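Local coordinates for protein putative glucoamylase (Bacteroides caccae ATCC 43185, PDB 4QT9) that probably hydrolyses glucosidic bonds of glucans, as a putative glucoamylase with an alpha/alpha toroid fold, at residues L24-Q29 with I81-V86; R31-F36 with M75-G80. One frame throughout, in Å; residues are numbered along the deposited sequence.

How the contacts relate
Both contacts join the same two helices of the alpha/alpha toroid, 21-37 near the N terminus and 67-83. Following the chain, helix 21-37 first supplies residues 24-29 and then 31-36; the chain next runs through two short strands into helix 67-83, whose last turns, 75-80, return to 31-36 and close the loop of contact 2. Directly after, 81-83 finish the helix and the chain turns out of it at Gly84, bringing 81-86 against 24-29, so contact 1 closes a longer loop with contact 2 nested inside it. The two centres lie about 8 Å apart. Tyr85 of contact 1 packs against Phe33 of contact 2, and its backbone N probably bonds to Gly80 O.

Contact 1 (L24-Q29 with I81-V86)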
# COMPACT_ATOMS: atom_id res chain seq x y z
N LEU A 24 22.30 -7.13 -2.11
CA LEU A 24 21.56 -6.70 -0.93
C LEU A 24 20.06 -6.63 -1.25
O LEU A 24 19.24 -7.12 -0.46
CB LEU A 24 22.09 -5.32 -0.46
CG LEU A 24 21.26 -4.54 0.58
CD1 LEU A 24 21.21 -5.26 1.91
CD2 LEU A 24 21.85 -3.14 0.78
N MSE A 25 19.71 -6.06 -2.40
CA MSE A 25 18.31 -5.96 -2.80
C MSE A 25 17.70 -7.34 -3.01
O MSE A 25 16.58 -7.58 -2.58
CB MSE A 25 18.16 -5.12 -4.06
CG MSE A 25 18.37 -3.62 -3.80
SE MSE A 25 17.90 -2.59 -5.38
CE MSE A 25 19.37 -3.11 -6.58
N ASP A 26 18.47 -8.27 -3.61
CA ASP A 26 18.03 -9.65 -3.85
C ASP A 26 17.64 -10.35 -2.53
O ASP A 26 16.54 -10.92 -2.43
CB ASP A 26 19.12 -10.46 -4.57
CG ASP A 26 18.84 -10.66 -6.06
OD1 ASP A 26 17.72 -11.14 -6.41
OD2 ASP A 26 19.76 -10.35 -6.88
N THR A 27 18.52 -10.27 -1.51
CA THR A 27 18.29 -10.82 -0.16
C THR A 27 17.04 -10.20 0.50
O THR A 27 16.22 -10.95 1.02
CB THR A 27 19.53 -10.60 0.73
OG1 THR A 27 20.66 -11.17 0.07
CG2 THR A 27 19.37 -11.20 2.13
N VAL A 28 16.92 -8.85 0.49
CA VAL A 28 15.79 -8.15 1.12
C VAL A 28 14.49 -8.58 0.40
O VAL A 28 13.51 -8.92 1.07
CB VAL A 28 15.98 -6.60 1.15
CG1 VAL A 28 14.71 -5.87 1.65
CG2 VAL A 28 17.19 -6.24 2.02
N GLN A 29 14.53 -8.67 -0.93
CA GLN A 29 13.37 -9.08 -1.73
C GLN A 29 12.98 -10.51 -1.44
O GLN A 29 11.80 -10.73 -1.15
CB GLN A 29 13.64 -8.91 -3.22
CG GLN A 29 12.63 -8.04 -3.91
CD GLN A 29 12.88 -8.04 -5.39
OE1 GLN A 29 14.02 -7.89 -5.88
NE2 GLN A 29 11.83 -8.27 -6.13
N ILE A 81 7.20 -14.85 -8.49
CA ILE A 81 6.95 -15.76 -9.60
C ILE A 81 7.84 -15.34 -10.78
O ILE A 81 8.51 -16.18 -11.36
CB ILE A 81 5.43 -15.77 -10.00
CG1 ILE A 81 4.52 -16.27 -8.85
CG2 ILE A 81 5.18 -16.57 -11.29
CD1 ILE A 81 3.00 -15.89 -9.07
N ASP A 82 7.85 -14.03 -11.11
CA ASP A 82 8.63 -13.52 -12.24
C ASP A 82 10.13 -13.75 -12.08
O ASP A 82 10.80 -14.04 -13.06
CB ASP A 82 8.35 -12.02 -12.47
CG ASP A 82 8.76 -11.56 -13.86
OD1 ASP A 82 8.17 -12.04 -14.85
OD2 ASP A 82 9.70 -10.73 -13.96
N ARG A 83 10.64 -13.66 -10.84
CA ARG A 83 12.06 -13.87 -10.56
C ARG A 83 12.41 -15.36 -10.43
O ARG A 83 13.59 -15.71 -10.49
CB ARG A 83 12.49 -13.12 -9.30
CG ARG A 83 12.50 -11.62 -9.55
CD ARG A 83 13.44 -10.88 -8.64
NE ARG A 83 13.47 -9.48 -9.05
CZ ARG A 83 14.45 -8.91 -9.73
NH1 ARG A 83 15.55 -9.60 -10.02
NH2 ARG A 83 14.37 -7.64 -10.10
N GLY A 84 11.41 -16.21 -10.26
CA GLY A 84 11.65 -17.64 -10.11
C GLY A 84 11.91 -18.09 -8.68
O GLY A 84 12.58 -19.10 -8.46
N TYR A 85 11.35 -17.35 -7.69
CA TYR A 85 11.41 -17.70 -6.27
C TYR A 85 10.58 -19.00 -6.06
O TYR A 85 10.94 -19.86 -5.28
CB TYR A 85 10.86 -16.55 -5.41
CG TYR A 85 11.68 -15.27 -5.35
CD1 TYR A 85 12.95 -15.20 -5.93
CD2 TYR A 85 11.23 -14.16 -4.65
CE1 TYR A 85 13.71 -14.03 -5.86
CE2 TYR A 85 11.98 -12.98 -4.58
CZ TYR A 85 13.22 -12.92 -5.18
OH TYR A 85 14.00 -11.78 -5.05
N VAL A 86 9.47 -19.10 -6.78
CA VAL A 86 8.57 -20.25 -6.82
C VAL A 86 8.37 -20.62 -8.29
O VAL A 86 8.59 -19.78 -9.16
CB VAL A 86 7.22 -20.00 -6.08
CG1 VAL A 86 7.46 -19.83 -4.59
CG2 VAL A 86 6.49 -18.78 -6.64
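Tyr85 and Arg83 reach from the C-terminal end of helix 67-83 to Asp26 and Gln29 on helix 21-37, two helices of the alpha/alpha toroid. The helix ends in a Schellman motif: Gly84 takes a positive phi of 87°, and the chain turns so that Tyr85 faces the other helix.

Van der Waals contact centres on the phenol. Tyr85 OH sits 3.4 Å from Gln29 CB, and it stays 3.7 Å from Asp26 O. The phenol and the Gln29 side chain cross at roughly a right angle. Phe33, one turn further along helix 21-37, meets the Tyr85 ring edge-to-face.

The polar part runs through third parties. Arg83, extended from CG to NE, passes across the Gln29 amide with the two planes 80° apart, and Gln29 OE1 lies over one face of the guanidinium, 3.6 Å from Arg83 NE. Helix 392-406 supplies the bonds: Glu403 takes a salt bridge from Arg83 NE and a hydrogen bond from Gln29 NE2, while Arg406 donates to Gln29 OE1 and pairs with Asp26 OD2. Both ends of the amide are thereby gripped, which fixes its rotation.

Asp26 and Arg83 probably attract each other weakly, but form no salt bridge: Asp26 OD1 is 4.5 Å from Arg83 NH1 and displaced from the guanidinium plane.

Contact 2 (R31-F36 with M75-G80); sequences RTFLYF and MAILAG
Ala76 opens the contact from helix 67-83, touching both Phe33 and Phe36 of helix 21-37, with its CA 5.9 Å from that of Phe33. The short helical segments, parts of two helices of the alpha/alpha toroid, cross steeply at -124°, nearer antiparallel than parallel, their axes approaching to 9.0 Å. The CB of Ala76 points at the other helix and lies 3.8 Å from Phe36 CD2, meeting the ring obliquely. Its carbonyl takes a different neighbour: Ala76 O approaches the Phe33 ring at the edge and in its plane, 3.6 Å from Phe33 CD1.

Ile77 comes next and divides its contacts in the same way. Ile77 CA sits at the edge of the Phe33 ring, near its plane, while its longer branch runs alongside the base of Phe36, Ile77 CG1 lying 4.0 Å from Phe36 CB. That branch ends at CD1, near Phe36 O, a carbonyl that also accepts a hydrogen bond from Arg94 of helix 88-104.

One turn beyond Ala76, Gly80 presents bare backbone to the Phe33 ring: its CA meets the ring obliquely, 3.7 Å from Phe33 CE1. Phe33 reaches this spot because its CG is turned anti to the backbone N (chi1 164°), which swings the ring across to the second helix; the Trp37 ring also meets it, the planes about 10° apart.

All five touching residues are buried, and the segments are joined by van der Waals contact, with one carbonyl oxygen at a ring edge, which is consistent with shape fit mattering more here than directional bonding.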
# COMPACT_ATOMS: atom_id res chain seq x y z
N ARG A 31 13.54 -12.44 1.20
CA ARG A 31 12.99 -12.60 2.54
C ARG A 31 11.62 -11.94 2.72
O ARG A 31 10.76 -12.53 3.35
CB ARG A 31 13.97 -12.11 3.60
CG ARG A 31 15.12 -13.07 3.79
CD ARG A 31 15.64 -12.97 5.18
NE ARG A 31 16.97 -13.56 5.28
CZ ARG A 31 17.67 -13.62 6.40
NH1 ARG A 31 17.17 -13.14 7.54
NH2 ARG A 31 18.88 -14.17 6.41
N THR A 32 11.43 -10.73 2.18
CA THR A 32 10.15 -10.00 2.28
C THR A 32 9.05 -10.79 1.58
O THR A 32 7.94 -10.88 2.10
CB THR A 32 10.30 -8.57 1.74
OG1 THR A 32 11.41 -7.98 2.40
CG2 THR A 32 9.07 -7.72 2.01
N PHE A 33 9.39 -11.40 0.44
CA PHE A 33 8.51 -12.29 -0.33
C PHE A 33 8.02 -13.44 0.57
O PHE A 33 6.85 -13.79 0.52
CB PHE A 33 9.26 -12.85 -1.56
CG PHE A 33 8.61 -14.05 -2.22
CD1 PHE A 33 7.53 -13.89 -3.09
CD2 PHE A 33 9.08 -15.34 -1.98
CE1 PHE A 33 6.94 -15.01 -3.70
CE2 PHE A 33 8.48 -16.45 -2.59
CZ PHE A 33 7.41 -16.28 -3.44
N LEU A 34 8.92 -13.99 1.44
CA LEU A 34 8.56 -15.11 2.32
C LEU A 34 7.45 -14.74 3.33
O LEU A 34 6.71 -15.65 3.72
CB LEU A 34 9.76 -15.71 3.05
CG LEU A 34 10.84 -16.36 2.18
CD1 LEU A 34 11.87 -17.01 3.05
CD2 LEU A 34 10.27 -17.38 1.23
N TYR A 35 7.26 -13.41 3.69
CA TYR A 35 6.14 -12.97 4.55
C TYR A 35 4.84 -13.41 3.89
O TYR A 35 3.91 -13.86 4.55
CB TYR A 35 6.10 -11.40 4.79
CG TYR A 35 4.92 -10.92 5.64
CD1 TYR A 35 3.66 -10.71 5.07
CD2 TYR A 35 5.02 -10.79 7.02
CE1 TYR A 35 2.54 -10.39 5.86
CE2 TYR A 35 3.94 -10.37 7.80
CZ TYR A 35 2.69 -10.19 7.22
OH TYR A 35 1.60 -9.85 7.99
N PHE A 36 4.74 -13.20 2.58
CA PHE A 36 3.50 -13.45 1.84
C PHE A 36 3.42 -14.89 1.33
O PHE A 36 2.31 -15.40 1.21
CB PHE A 36 3.37 -12.44 0.71
CG PHE A 36 3.29 -11.04 1.26
CD1 PHE A 36 2.14 -10.59 1.91
CD2 PHE A 36 4.39 -10.19 1.19
CE1 PHE A 36 2.09 -9.30 2.45
CE2 PHE A 36 4.33 -8.90 1.74
CZ PHE A 36 3.18 -8.47 2.37
N MSE A 75 1.02 -8.65 -5.28
CA MSE A 75 2.03 -8.00 -6.13
C MSE A 75 3.42 -8.48 -5.73
O MSE A 75 4.27 -8.70 -6.58
CB MSE A 75 1.95 -6.46 -6.00
CG MSE A 75 0.73 -5.89 -6.66
SE MSE A 75 0.63 -3.97 -6.30
CE MSE A 75 0.47 -3.34 -8.18
N ALA A 76 3.62 -8.68 -4.44
CA ALA A 76 4.86 -9.25 -3.91
C ALA A 76 5.03 -10.71 -4.40
O ALA A 76 6.13 -11.10 -4.80
CB ALA A 76 4.87 -9.17 -2.39
N ILE A 77 3.94 -11.49 -4.45
CA ILE A 77 3.98 -12.88 -4.91
C ILE A 77 4.27 -12.91 -6.44
O ILE A 77 5.09 -13.71 -6.90
CB ILE A 77 2.68 -13.61 -4.51
CG1 ILE A 77 2.65 -13.85 -2.99
CG2 ILE A 77 2.53 -14.94 -5.29
CD1 ILE A 77 1.26 -14.34 -2.37
N LEU A 78 3.64 -11.97 -7.20
CA LEU A 78 3.81 -11.80 -8.66
C LEU A 78 5.28 -11.54 -9.02
O LEU A 78 5.83 -12.18 -9.91
CB LEU A 78 2.91 -10.65 -9.13
CG LEU A 78 2.38 -10.65 -10.56
CD1 LEU A 78 1.54 -11.87 -10.85
CD2 LEU A 78 1.51 -9.46 -10.76
N ALA A 79 5.93 -10.64 -8.29
CA ALA A 79 7.36 -10.34 -8.45
C ALA A 79 8.21 -11.61 -8.18
O ALA A 79 9.19 -11.85 -8.90
CB ALA A 79 7.77 -9.21 -7.51
N GLY A 80 7.82 -12.41 -7.19
CA GLY A 80 8.50 -13.65 -6.82
C GLY A 80 8.40 -14.70 -7.92
O GLY A 80 9.39 -15.37 -8.25